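Local coordinates for twitching motility pilus retraction protein (Geobacter sulfurreducens PCA, PDB 5ZFQ) that probably uses ATP hydrolysis, as a hexameric motor, to drive the retraction of type IV pili, at residues A[273-276]-A[277-281]. Residues are numbered along the deposited sequence; the frame is centred on the assembly and turned at random.
Sequences YQQP and QVRAQ
One face of the R279 guanidinium lies over the backbone of Q275 and P276: the carbonyl oxygen Q275 O sits beneath the centre of the group, 3.7 Å from its plane, and P276 N lies nearer its rim. R279 reaches back there because its chain bends at CG-CD (chi3 -56°), which sets NH2 against the proline ring, 3.6 Å from P276 CG. The other flat groups, the amides of Q274 and Q277, run side by side and point the same way, their planes only 17° apart. Q274 NE2 stands 3.7 Å from Q277 OE1; its hydrogen bond goes to E238, while the Q277 amide bonds H255 O and R265 of the second subunit. Beneath the side chains, backbone bonds tie 274-276 to the helical residues after them. V278 N donates to Q274 O at 3.0 Å, and Q277 N adds a weak bond to the same oxygen. R279 N grips Q275 O at 3.0 Å with an N-H...O angle of 168°; this oxygen accepts a backbone hydrogen bond while it lies under the guanidinium. P276, whose ring nitrogen carries no hydrogen, fits this turn. Cutting R279 back to an alanine is likely to uncover the proline ring and Q275 O and to remove a weak, long ion pair with D323. The chemistry thus divides round this turn: a cation laid over a carbonyl dipole, probably a mildly favourable arrangement, on the R279 flank, and side-by-side amides, each bonded to a partner beyond this turn, on another, where Q277 helps join two subunits of the hexamer.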
ATOM      1  N   TYR A 273       6.148  -1.690  21.610  1.00 60.00           N
ATOM      2  CA  TYR A 273       6.263  -2.929  22.391  1.00 60.36           C
ATOM      3  C   TYR A 273       7.697  -3.508  22.381  1.00 58.49           C
ATOM      4  O   TYR A 273       8.104  -4.233  23.298  1.00 59.59           O
ATOM      5  CB  TYR A 273       5.253  -3.984  21.888  1.00 60.70           C
ATOM      6  CG  TYR A 273       5.391  -4.430  20.429  1.00 58.40           C
ATOM      7  CD1 TYR A 273       6.466  -5.226  20.013  1.00 56.52           C
ATOM      8  CD2 TYR A 273       4.424  -4.085  19.477  1.00 58.48           C
ATOM      9  CE1 TYR A 273       6.590  -5.646  18.693  1.00 55.26           C
ATOM     10  CE2 TYR A 273       4.528  -4.506  18.146  1.00 57.16           C
ATOM     11  CZ  TYR A 273       5.614  -5.293  17.757  1.00 55.66           C
ATOM     12  OH  TYR A 273       5.741  -5.718  16.439  1.00 54.38           O
ATOM     13  N   GLN A 274       8.455  -3.178  21.342  1.00 55.66           N
ATOM     14  CA  GLN A 274       9.784  -3.733  21.156  1.00 53.69           C
ATOM     15  C   GLN A 274      10.882  -2.840  21.753  1.00 51.64           C
ATOM     16  O   GLN A 274      12.015  -3.269  21.954  1.00 50.19           O
ATOM     17  CB  GLN A 274      10.032  -3.966  19.664  1.00 52.54           C
ATOM     18  CG  GLN A 274      11.294  -4.753  19.360  1.00 51.71           C
ATOM     19  CD  GLN A 274      11.269  -5.373  17.973  1.00 51.45           C
ATOM     20  OE1 GLN A 274      10.299  -5.196  17.216  1.00 51.96           O
ATOM     21  NE2 GLN A 274      12.341  -6.107  17.627  1.00 50.47           N
ATOM     22  N   GLN A 275      10.532  -1.599  22.048  1.00 51.74           N
ATOM     23  CA  GLN A 275      11.496  -0.617  22.549  1.00 50.97           C
ATOM     24  C   GLN A 275      12.178  -1.011  23.882  1.00 51.61           C
ATOM     25  O   GLN A 275      13.393  -0.795  24.030  1.00 49.86           O
ATOM     26  CB  GLN A 275      10.814   0.763  22.675  1.00 51.63           C
ATOM     27  CG  GLN A 275      10.426   1.353  21.324  1.00 50.82           C
ATOM     28  CD  GLN A 275       9.958   2.788  21.409  1.00 51.70           C
ATOM     29  OE1 GLN A 275       9.725   3.327  22.495  1.00 53.33           O
ATOM     30  NE2 GLN A 275       9.837   3.424  20.254  1.00 50.83           N
ATOM     31  N   PRO A 276      11.419  -1.575  24.853  1.00 54.50           N
ATOM     32  CA  PRO A 276      12.094  -2.159  26.022  1.00 55.39           C
ATOM     33  C   PRO A 276      13.099  -3.286  25.697  1.00 53.72           C
ATOM     34  O   PRO A 276      14.100  -3.407  26.415  1.00 53.68           O
ATOM     35  CB  PRO A 276      10.926  -2.698  26.855  1.00 58.49           C
ATOM     36  CG  PRO A 276       9.825  -1.783  26.553  1.00 59.09           C
ATOM     37  CD  PRO A 276       9.963  -1.486  25.083  1.00 56.76           C
ATOM     38  N   GLN A 277      12.855  -4.088  24.658  1.00 51.97           N
ATOM     39  CA  GLN A 277      13.839  -5.103  24.271  1.00 50.09           C
ATOM     40  C   GLN A 277      15.122  -4.465  23.698  1.00 47.61           C
ATOM     41  O   GLN A 277      16.252  -4.821  24.084  1.00 47.10           O
ATOM     42  CB  GLN A 277      13.282  -6.078  23.234  1.00 49.37           C
ATOM     43  CG  GLN A 277      14.359  -7.090  22.834  1.00 48.50           C
ATOM     44  CD  GLN A 277      14.030  -7.932  21.621  1.00 48.20           C
ATOM     45  OE1 GLN A 277      13.033  -7.715  20.943  1.00 48.70           O
ATOM     46  NE2 GLN A 277      14.880  -8.910  21.347  1.00 47.71           N
ATOM     47  N   VAL A 278      14.928  -3.532  22.766  1.00 45.98           N
ATOM     48  CA  VAL A 278      16.017  -2.965  21.993  1.00 43.62           C
ATOM     49  C   VAL A 278      16.945  -2.160  22.886  1.00 43.39           C
ATOM     50  O   VAL A 278      18.169  -2.230  22.745  1.00 42.08           O
ATOM     51  CB  VAL A 278      15.472  -2.112  20.841  1.00 42.68           C
ATOM     52  CG1 VAL A 278      16.482  -1.050  20.404  1.00 41.05           C
ATOM     53  CG2 VAL A 278      15.082  -3.025  19.678  1.00 42.26           C
ATOM     54  N   ARG A 279      16.359  -1.433  23.830  1.00 44.77           N
ATOM     55  CA  ARG A 279      17.134  -0.750  24.852  1.00 45.61           C
ATOM     56  C   ARG A 279      17.961  -1.721  25.715  1.00 46.58           C
ATOM     57  O   ARG A 279      19.107  -1.424  26.076  1.00 46.23           O
ATOM     58  CB  ARG A 279      16.206   0.068  25.748  1.00 47.88           C
ATOM     59  CG  ARG A 279      15.670   1.347  25.126  1.00 47.74           C
ATOM     60  CD  ARG A 279      15.098   2.230  26.209  1.00 50.27           C
ATOM     61  NE  ARG A 279      14.067   1.533  26.976  1.00 53.45           N
ATOM     62  CZ  ARG A 279      12.767   1.672  26.746  1.00 55.37           C
ATOM     63  NH1 ARG A 279      12.365   2.497  25.776  1.00 54.95           N
ATOM     64  NH2 ARG A 279      11.880   1.002  27.477  1.00 57.54           N
ATOM     65  N   ALA A 280      17.366  -2.866  26.057  1.00 47.86           N
ATOM     66  CA  ALA A 280      18.052  -3.891  26.844  1.00 48.84           C
ATOM     67  C   ALA A 280      19.212  -4.451  26.046  1.00 47.10           C
ATOM     68  O   ALA A 280      20.300  -4.643  26.573  1.00 40.24           O
ATOM     69  CB  ALA A 280      17.087  -5.002  27.253  1.00 43.70           C
ATOM     70  N   GLN A 281      18.964  -4.690  24.764  1.00 45.32           N
ATOM     71  CA  GLN A 281      19.995  -5.111  23.831  1.00 42.87           C
ATOM     72  C   GLN A 281      21.119  -4.090  23.707  1.00 40.84           C
ATOM     73  O   GLN A 281      22.313  -4.436  23.796  1.00 40.40           O
ATOM     74  CB  GLN A 281      19.392  -5.357  22.455  1.00 42.11           C
ATOM     75  CG  GLN A 281      18.963  -6.783  22.219  1.00 43.34           C
ATOM     76  CD  GLN A 281      18.130  -6.911  20.973  1.00 43.30           C
ATOM     77  OE1 GLN A 281      17.128  -6.205  20.810  1.00 44.11           O
ATOM     78  NE2 GLN A 281      18.546  -7.791  20.069  1.00 42.58           N
TER